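Local coordinates for protein amino Transferase (Eubacterium rectale, PDB 3ELE) that probably catalyses pyridoxal-5'-phosphate-dependent transfer of amino groups, as a two-chain enzyme of the class I and II aminotransferase family, at residues A[264-267]-A[271-274]; A[115-120]-A[277-282]; A[321-326]-A[384-389]. All blocks are in the same frame, centred on the assembly; numbering follows the deposited sequence. Where two conformers were deposited one is given.

Interaction 1 (A[264-267]-A[271-274]); sequences DEVY and ELYA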
loop_
_atom_site.group_PDB
_atom_site.type_symbol
_atom_site.label_atom_id
_atom_site.label_comp_id
_atom_site.label_asym_id
_atom_site.label_seq_id
_atom_site.Cartn_x
_atom_site.Cartn_y
_atom_site.Cartn_z
ATOM N N ASP A 264 4.010 7.765 -23.190
ATOM C CA ASP A 264 5.204 7.529 -23.993
ATOM C C ASP A 264 5.962 8.834 -24.271
ATOM O O ASP A 264 7.180 8.796 -24.400
ATOM C CB ASP A 264 4.882 6.809 -25.330
ATOM C CG ASP A 264 4.590 5.317 -25.164
ATOM O OD1 ASP A 264 4.574 4.778 -24.034
ATOM O OD2 ASP A 264 4.376 4.664 -26.211
ATOM N N GLU A 265 5.255 9.973 -24.284
ATOM C CA GLU A 265 5.844 11.281 -24.609
ATOM C C GLU A 265 6.634 11.934 -23.489
ATOM O O GLU A 265 7.160 13.013 -23.690
ATOM C CB GLU A 265 4.796 12.264 -25.179
ATOM C CG GLU A 265 4.200 11.836 -26.536
ATOM C CD GLU A 265 3.285 10.625 -26.452
ATOM O OE1 GLU A 265 2.640 10.425 -25.404
ATOM O OE2 GLU A 265 3.203 9.868 -27.428
ATOM N N VAL A 266 6.719 11.313 -22.311
ATOM C CA VAL A 266 7.622 11.786 -21.256
ATOM C C VAL A 266 9.051 11.644 -21.800
ATOM O O VAL A 266 9.274 10.830 -22.715
ATOM C CB VAL A 266 7.465 11.040 -19.901
ATOM C CG1 VAL A 266 6.111 11.345 -19.282
ATOM C CG2 VAL A 266 7.676 9.522 -20.038
ATOM N N TYR A 267 9.982 12.437 -21.256
ATOM C CA TYR A 267 11.405 12.500 -21.683
ATOM C C TYR A 267 12.034 11.117 -21.981
ATOM O O TYR A 267 12.772 10.969 -22.952
ATOM C CB TYR A 267 12.265 13.291 -20.637
ATOM C CG TYR A 267 12.584 12.462 -19.410
ATOM C CD1 TYR A 267 11.568 12.099 -18.487
ATOM C CD2 TYR A 267 13.856 11.925 -19.221
ATOM C CE1 TYR A 267 11.845 11.266 -17.395
ATOM C CE2 TYR A 267 14.133 11.098 -18.129
ATOM C CZ TYR A 267 13.116 10.778 -17.216
ATOM O OH TYR A 267 13.376 9.972 -16.131
ATOM N N GLU A 271 12.647 4.697 -18.640
ATOM C CA GLU A 271 13.353 5.089 -17.411
ATOM C C GLU A 271 12.433 5.531 -16.271
ATOM O O GLU A 271 12.669 5.161 -15.110
ATOM C CB GLU A 271 14.339 6.217 -17.691
ATOM C CG GLU A 271 15.105 6.711 -16.472
ATOM C CD GLU A 271 16.135 7.727 -16.851
ATOM O OE1 GLU A 271 17.049 7.338 -17.579
ATOM O OE2 GLU A 271 16.020 8.892 -16.422
ATOM N N LEU A 272 11.458 6.379 -16.598
ATOM C CA LEU A 272 10.489 6.887 -15.619
ATOM C C LEU A 272 9.550 5.782 -15.149
ATOM O O LEU A 272 9.193 5.720 -13.965
ATOM C CB LEU A 272 9.691 8.070 -16.198
ATOM C CG LEU A 272 8.674 8.770 -15.262
ATOM C CD1 LEU A 272 9.287 9.177 -13.926
ATOM C CD2 LEU A 272 8.037 9.982 -15.968
ATOM N N TYR A 273 9.124 4.923 -16.070
ATOM C CA TYR A 273 8.270 3.791 -15.711
ATOM C C TYR A 273 9.029 2.828 -14.801
ATOM O O TYR A 273 8.442 2.301 -13.878
ATOM C CB TYR A 273 7.747 3.082 -16.944
ATOM C CG TYR A 273 6.645 2.102 -16.685
ATOM C CD1 TYR A 273 5.319 2.505 -16.698
ATOM C CD2 TYR A 273 6.924 0.748 -16.461
ATOM C CE1 TYR A 273 4.277 1.591 -16.481
ATOM C CE2 TYR A 273 5.890 -0.185 -16.254
ATOM C CZ TYR A 273 4.569 0.247 -16.264
ATOM O OH TYR A 273 3.553 -0.664 -16.064
ATOM N N ALA A 274 10.329 2.640 -15.045
ATOM C CA ALA A 274 11.180 1.813 -14.182
ATOM C C ALA A 274 11.205 2.408 -12.773
ATOM O O ALA A 274 10.976 1.671 -11.815
ATOM C CB ALA A 274 12.611 1.676 -14.762
#

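Interaction 2 (A[115-120]-A[277-282]); sequences CFRALT and CGAGRA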
loop_
_atom_site.group_PDB
_atom_site.type_symbol
_atom_site.label_atom_id
_atom_site.label_comp_id
_atom_site.label_asym_id
_atom_site.label_seq_id
_atom_site.Cartn_x
_atom_site.Cartn_y
_atom_site.Cartn_z
ATOM N N CYS A 115 4.945 8.706 -7.270
ATOM C CA CYS A 115 5.451 9.822 -8.108
ATOM C C CYS A 115 6.537 10.663 -7.423
ATOM O O CYS A 115 7.572 10.930 -8.025
ATOM C CB CYS A 115 4.321 10.725 -8.613
ATOM S SG CYS A 115 3.251 9.927 -9.842
ATOM N N PHE A 116 6.309 11.058 -6.174
ATOM C CA PHE A 116 7.305 11.862 -5.448
ATOM C C PHE A 116 8.545 11.028 -5.125
ATOM O O PHE A 116 9.685 11.515 -5.269
ATOM C CB PHE A 116 6.737 12.493 -4.185
ATOM C CG PHE A 116 5.511 13.344 -4.415
ATOM C CD1 PHE A 116 5.526 14.389 -5.340
ATOM C CD2 PHE A 116 4.352 13.136 -3.654
ATOM C CE1 PHE A 116 4.377 15.198 -5.536
ATOM C CE2 PHE A 116 3.217 13.932 -3.831
ATOM C CZ PHE A 116 3.224 14.964 -4.774
ATOM N N ARG A 117 8.324 9.766 -4.739
ATOM C CA ARG A 117 9.420 8.827 -4.464
ATOM C C ARG A 117 10.281 8.566 -5.715
ATOM O O ARG A 117 11.506 8.580 -5.641
ATOM C CB ARG A 117 8.864 7.521 -3.893
ATOM C CG ARG A 117 9.884 6.517 -3.371
ATOM C CD ARG A 117 10.857 7.126 -2.364
ATOM N NE ARG A 117 11.691 6.113 -1.710
ATOM C CZ ARG A 117 11.412 5.466 -0.573
ATOM N NH1 ARG A 117 10.316 5.717 0.121
ATOM N NH2 ARG A 117 12.275 4.573 -0.102
ATOM N N ALA A 118 9.630 8.355 -6.860
ATOM C CA ALA A 118 10.333 8.140 -8.139
ATOM C C ALA A 118 11.076 9.383 -8.624
ATOM O O ALA A 118 12.152 9.286 -9.173
ATOM C CB ALA A 118 9.345 7.662 -9.238
ATOM N N LEU A 119 10.483 10.549 -8.416
ATOM C CA LEU A 119 11.077 11.805 -8.875
ATOM C C LEU A 119 12.066 12.485 -7.920
ATOM O O LEU A 119 12.822 13.295 -8.396
ATOM C CB LEU A 119 9.963 12.785 -9.287
ATOM C CG LEU A 119 9.188 12.367 -10.544
ATOM C CD1 LEU A 119 8.068 13.322 -10.766
ATOM C CD2 LEU A 119 10.122 12.345 -11.783
ATOM N N THR A 120 12.098 12.151 -6.618
ATOM C CA THR A 120 13.028 12.820 -5.657
ATOM C C THR A 120 14.466 12.217 -5.630
ATOM O O THR A 120 14.685 11.067 -5.206
ATOM C CB THR A 120 12.430 12.862 -4.238
ATOM O OG1 THR A 120 11.121 13.452 -4.296
ATOM C CG2 THR A 120 13.319 13.671 -3.256
ATOM N N CYS A 277 7.824 1.747 -10.983
ATOM C CA CYS A 277 7.890 0.357 -10.449
ATOM C C CYS A 277 8.801 0.209 -9.216
ATOM O O CYS A 277 8.403 -0.404 -8.218
ATOM C CB CYS A 277 8.343 -0.636 -11.520
ATOM S SG CYS A 277 7.201 -0.756 -12.915
ATOM N N GLY A 278 10.000 0.777 -9.285
ATOM C CA GLY A 278 10.929 0.768 -8.161
ATOM C C GLY A 278 10.415 1.478 -6.911
ATOM O O GLY A 278 10.626 0.998 -5.809
ATOM N N ALA A 279 9.747 2.618 -7.101
ATOM C CA ALA A 279 9.151 3.377 -6.006
ATOM C C ALA A 279 8.038 2.557 -5.343
ATOM O O ALA A 279 7.985 2.475 -4.113
ATOM C CB ALA A 279 8.633 4.736 -6.500
ATOM N N GLY A 280 7.203 1.909 -6.165
ATOM C CA GLY A 280 6.131 1.045 -5.678
ATOM C C GLY A 280 6.711 -0.058 -4.831
ATOM O O GLY A 280 6.270 -0.276 -3.704
ATOM N N ARG A 281 7.751 -0.704 -5.355
ATOM C CA ARG A 281 8.478 -1.755 -4.625
ATOM C C ARG A 281 9.066 -1.259 -3.284
ATOM O O ARG A 281 8.867 -1.906 -2.235
ATOM C CB ARG A 281 9.571 -2.319 -5.518
ATOM C CG ARG A 281 10.230 -3.561 -4.998
ATOM C CD ARG A 281 11.225 -4.046 -6.012
ATOM N NE ARG A 281 12.086 -5.083 -5.471
ATOM C CZ ARG A 281 13.083 -5.676 -6.125
ATOM N NH1 ARG A 281 13.436 -5.309 -7.336
ATOM N NH2 ARG A 281 13.783 -6.617 -5.514
ATOM N N ALA A 282 9.744 -0.099 -3.322
ATOM C CA ALA A 282 10.366 0.527 -2.123
ATOM C C ALA A 282 9.377 0.905 -1.007
ATOM O O ALA A 282 9.742 0.922 0.176
ATOM C CB ALA A 282 11.135 1.767 -2.523
HETATM O O HOH W 1 9.764 3.234 1.422
#

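Interaction 3 (A[321-326]-A[384-389]); sequences TRIGYH and HSMPAF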
loop_
_atom_site.group_PDB
_atom_site.type_symbol
_atom_site.label_atom_id
_atom_site.label_comp_id
_atom_site.label_asym_id
_atom_site.label_seq_id
_atom_site.Cartn_x
_atom_site.Cartn_y
_atom_site.Cartn_z
ATOM N N THR A 321 -25.924 31.863 -0.551
ATOM C CA THR A 321 -25.934 33.113 -1.325
ATOM C C THR A 321 -27.131 34.003 -0.913
ATOM O O THR A 321 -26.952 35.173 -0.601
ATOM C CB THR A 321 -25.949 32.805 -2.831
ATOM O OG1 THR A 321 -24.747 32.091 -3.157
ATOM C CG2 THR A 321 -26.050 34.067 -3.676
ATOM N N ARG A 322 -28.321 33.410 -0.870
ATOM C CA ARG A 322 -29.569 34.109 -0.481
ATOM C C ARG A 322 -29.466 34.791 0.902
ATOM O O ARG A 322 -30.008 35.888 1.089
ATOM C CB ARG A 322 -30.741 33.113 -0.534
ATOM C CG ARG A 322 -32.145 33.639 -0.218
ATOM C CD ARG A 322 -32.565 34.811 -1.133
ATOM N NE ARG A 322 -32.503 34.482 -2.565
ATOM C CZ ARG A 322 -32.652 35.355 -3.571
ATOM N NH1 ARG A 322 -32.853 36.659 -3.346
ATOM N NH2 ARG A 322 -32.588 34.916 -4.829
ATOM N N ILE A 323 -28.768 34.143 1.851
ATOM C CA ILE A 323 -28.537 34.695 3.213
ATOM C C ILE A 323 -27.589 35.906 3.194
ATOM O O ILE A 323 -27.802 36.865 3.956
ATOM C CB ILE A 323 -28.002 33.610 4.204
ATOM C CG1 ILE A 323 -29.122 32.622 4.553
ATOM C CG2 ILE A 323 -27.504 34.229 5.513
ATOM C CD1 ILE A 323 -28.616 31.373 5.294
ATOM N N GLY A 324 -26.594 35.863 2.303
ATOM C CA GLY A 324 -25.587 36.916 2.153
ATOM C C GLY A 324 -24.136 36.467 2.131
ATOM O O GLY A 324 -23.259 37.310 2.030
ATOM N N TYR A 325 -23.875 35.152 2.237
ATOM C CA TYR A 325 -22.521 34.605 2.194
ATOM C C TYR A 325 -21.960 34.682 0.788
ATOM O O TYR A 325 -22.713 34.595 -0.180
ATOM C CB TYR A 325 -22.493 33.135 2.639
ATOM C CG TYR A 325 -22.800 32.894 4.095
ATOM C CD1 TYR A 325 -21.784 32.942 5.055
ATOM C CD2 TYR A 325 -24.099 32.588 4.525
ATOM C CE1 TYR A 325 -22.044 32.692 6.410
ATOM C CE2 TYR A 325 -24.374 32.350 5.873
ATOM C CZ TYR A 325 -23.339 32.394 6.808
ATOM O OH TYR A 325 -23.594 32.161 8.140
ATOM N N HIS A 326 -20.646 34.868 0.682
ATOM C CA HIS A 326 -19.978 34.839 -0.629
ATOM C C HIS A 326 -19.374 33.449 -0.831
ATOM O O HIS A 326 -18.367 33.110 -0.195
ATOM C CB HIS A 326 -18.894 35.904 -0.823
ATOM C CG HIS A 326 -18.133 35.716 -2.103
ATOM N ND1 HIS A 326 -18.627 36.120 -3.323
ATOM C CD2 HIS A 326 -16.976 35.059 -2.364
ATOM C CE1 HIS A 326 -17.777 35.776 -4.274
ATOM N NE2 HIS A 326 -16.771 35.121 -3.721
ATOM N N HIS A 384 -32.159 21.711 6.462
ATOM C CA HIS A 384 -32.372 21.936 7.914
ATOM C C HIS A 384 -31.269 22.828 8.516
ATOM O O HIS A 384 -31.475 23.452 9.551
ATOM C CB HIS A 384 -32.496 20.626 8.721
ATOM C CG HIS A 384 -33.540 19.684 8.198
ATOM N ND1 HIS A 384 -33.319 18.330 8.066
ATOM C CD2 HIS A 384 -34.771 19.915 7.689
ATOM C CE1 HIS A 384 -34.390 17.761 7.547
ATOM N NE2 HIS A 384 -35.287 18.700 7.309
ATOM N N SER A 385 -30.113 22.917 7.856
ATOM C CA SER A 385 -29.008 23.771 8.320
ATOM C C SER A 385 -29.200 25.276 8.096
ATOM O O SER A 385 -28.524 26.070 8.761
ATOM C CB SER A 385 -27.703 23.376 7.640
ATOM O OG SER A 385 -27.665 23.781 6.279
HETATM N N MSE A 386 -30.098 25.665 7.178
HETATM C CA MSE A 386 -30.236 27.092 6.771
HETATM C C MSE A 386 -30.552 28.103 7.867
HETATM O O MSE A 386 -29.936 29.168 7.890
HETATM C CB MSE A 386 -31.139 27.255 5.530
HETATM C CG MSE A 386 -30.499 26.652 4.272
HETATM SE SE MSE A 386 -28.856 27.555 3.792
HETATM C CE MSE A 386 -28.004 26.188 2.749
ATOM N N PRO A 387 -31.518 27.800 8.757
ATOM C CA PRO A 387 -31.730 28.671 9.916
ATOM C C PRO A 387 -30.490 28.876 10.811
ATOM O O PRO A 387 -30.304 29.973 11.319
ATOM C CB PRO A 387 -32.863 27.960 10.679
ATOM C CG PRO A 387 -33.615 27.258 9.604
ATOM C CD PRO A 387 -32.545 26.742 8.697
ATOM N N ALA A 388 -29.646 27.854 10.976
ATOM C CA ALA A 388 -28.401 28.011 11.760
ATOM C C ALA A 388 -27.410 28.912 10.994
ATOM O O ALA A 388 -26.815 29.803 11.592
ATOM C CB ALA A 388 -27.793 26.665 12.125
ATOM N N PHE A 389 -27.252 28.677 9.684
ATOM C CA PHE A 389 -26.460 29.568 8.804
ATOM C C PHE A 389 -26.912 31.035 8.847
ATOM O O PHE A 389 -26.074 31.941 8.876
ATOM C CB PHE A 389 -26.459 29.092 7.346
ATOM C CG PHE A 389 -25.451 28.017 7.070
ATOM C CD1 PHE A 389 -24.085 28.305 7.142
ATOM C CD2 PHE A 389 -25.850 26.727 6.715
ATOM C CE1 PHE A 389 -23.131 27.324 6.879
ATOM C CE2 PHE A 389 -24.893 25.724 6.454
ATOM C CZ PHE A 389 -23.541 26.021 6.536
#

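Interaction 1 (A[264-267]-A[271-274])
Tyr267 reaches from the loop that joins strand 258-261 to helix 269-282 and meets Glu271 and Leu272 in the first turns of that helix, a local strand-loop-helix contact in the large, PLP-binding domain of this aminotransferase, where the second subunit packs against it. Tyr267 OH donates to Glu271 OE2 at 2.9 Å. The carboxylate oxygen lies at the ring edge, in its plane, whereas the hydroxyl meets OE2 on the anti side and 30° out of the carboxylate plane. Tyr267 CG sits between its backbone N and carbonyl carbon (chi1 77°), which carries the ring across to the helix. Glu271 has CG anti to its own N and runs extended to the phenol; carboxylate and ring planes stand 68° apart. Beside this polar pair the contact is aliphatic: Tyr267 CE1 lies 4.0 Å from Leu272 CB. Asn239 OD1 accepts from Tyr267 N and holds the loop, while Val4 of the second subunit packs on both Tyr267 and Leu272. Deeper in, one leucine methyl touches both branches of a valine, Leu272 CD2 standing 4.1 Å from Val266 CG1 and equally far from CG2.

Interaction 2 (A[115-120]-A[277-282])
Ala118 and Ala279 mark the crossing of helix 115-119 over helix 277-282, whose axes approach to 8.4 Å at 113° and bring these two CA atoms within 5.4 Å. Small residues make this closeness possible. Ala279 CB points toward the other helix and rests on its backbone, 3.8 Å from Ala118 N, with Ala118 CB alongside at 4.1 Å. The same methyl is flanked by the aliphatic root of Arg117, whose CG also comes within 3.8 Å of Ala279 CB. Arg117 starts with CG anti to its backbone N (chi1 -172°) and then bends at the next bond (chi2 53°), a course that brings the guanidinium along the second helix to its last turn. There Ala282 CB lies over one face of the flat group, 3.9 Å from Arg117 NH2. No direct hydrogen bond joins the segments; a water does so instead, accepting from Arg117 NH1 and donating to Ala282 O at 2.6 Å, at the C-terminal end of helix 269-282. Where the first helix ends, Thr120 turns its hydroxyl back to Phe116 O (OG1 to O 2.6 Å). Thr120 N reaches that carbonyl from the opposite face, so two donors grip it. The second subunit adds to the same surface: its Met8 packs on Arg117 and Ala282, and its Ala143 O takes a weak bond from Arg117 NH2. Helix 108-119 begins in the PLP pocket, where Ala108 and Ala109 help line the cofactor site, and its far end is sandwiched: helix 269-282 crosses one flank, while Cys115 and Leu119 lie on Leu241 of strand 240-245 and Phe116 packs on helix 136-143 and edge-to-face with Phe127 of strand 126-130.

Interaction 3 (A[321-326]-A[384-389])
Tyr325 OH donates to the backbone carbonyl of Phe389, a short bond of 2.6 Å from OH to O that ties the turn after helix 306-323 to helix 379-396. The oxygen lies at the edge of the tyrosine ring, in its plane; relative to the carbonyl, the hydroxyl is tilted 17° from its plane, with a C=O...donor angle of 135°. The rings of the two residues form an offset edge-to-face pair, the edge of Phe389 turned to the face of Tyr325, with centroids 6.0 Å apart and planes at 83°. Thus one phenol engages both the main chain and the ring of a single residue. Next to it, Ile323 extends its CD1 methyl against the second helix, 3.8 Å from Phe389 CB and 3.7 Å from Met386 O. That methyl also meets the selenium of Met386, a selenomethionine here, with SE 4.1 Å from Ile323 CD1.

The end of helix 306-323 and the turn after it pack on helix 379-396 within the small domain of the aminotransferase fold, where the two helices accompany the antiparallel sheet containing strands 327-328 and 335-339. Gly324 terminates the first helix with positive phi, a backbone turn that lets Ile323 and Tyr325, on either side of it in sequence, both face the second helix. The edge of the Phe389 ring also meets Ser385 OG, one turn earlier. Further out, Tyr393 stacks edge-to-face with Tyr325 and touches Ile323, extending the contact along helix 379-396. Leu320 packs on both Tyr325 and Phe389, Phe40 meets the Phe389 ring, and His326 leads into the sheet through backbone hydrogen bonds with Lys339.

Interactions 1 and 2 share helix 269-282 and are joined by packing of Leu272 CD1 on Leu119 CD2, 3.9 Å apart; along the chain, interaction 1 is nested inside the loop closed by interaction 2. Both touch the second subunit. Interaction 2 is the buried one, built on alanines with a water bridge, whereas interaction 1 is partly buried and combines a tyrosine-carboxylate bond with aliphatic packing. Interaction 3, also partly buried, lies on the opposite side of the chain's centre, about 46 Å from interaction 2 between centres. It joins different helices, uses an aromatic pair and a phenol-to-backbone bond, and its segments are touched by no other chain of the assembly.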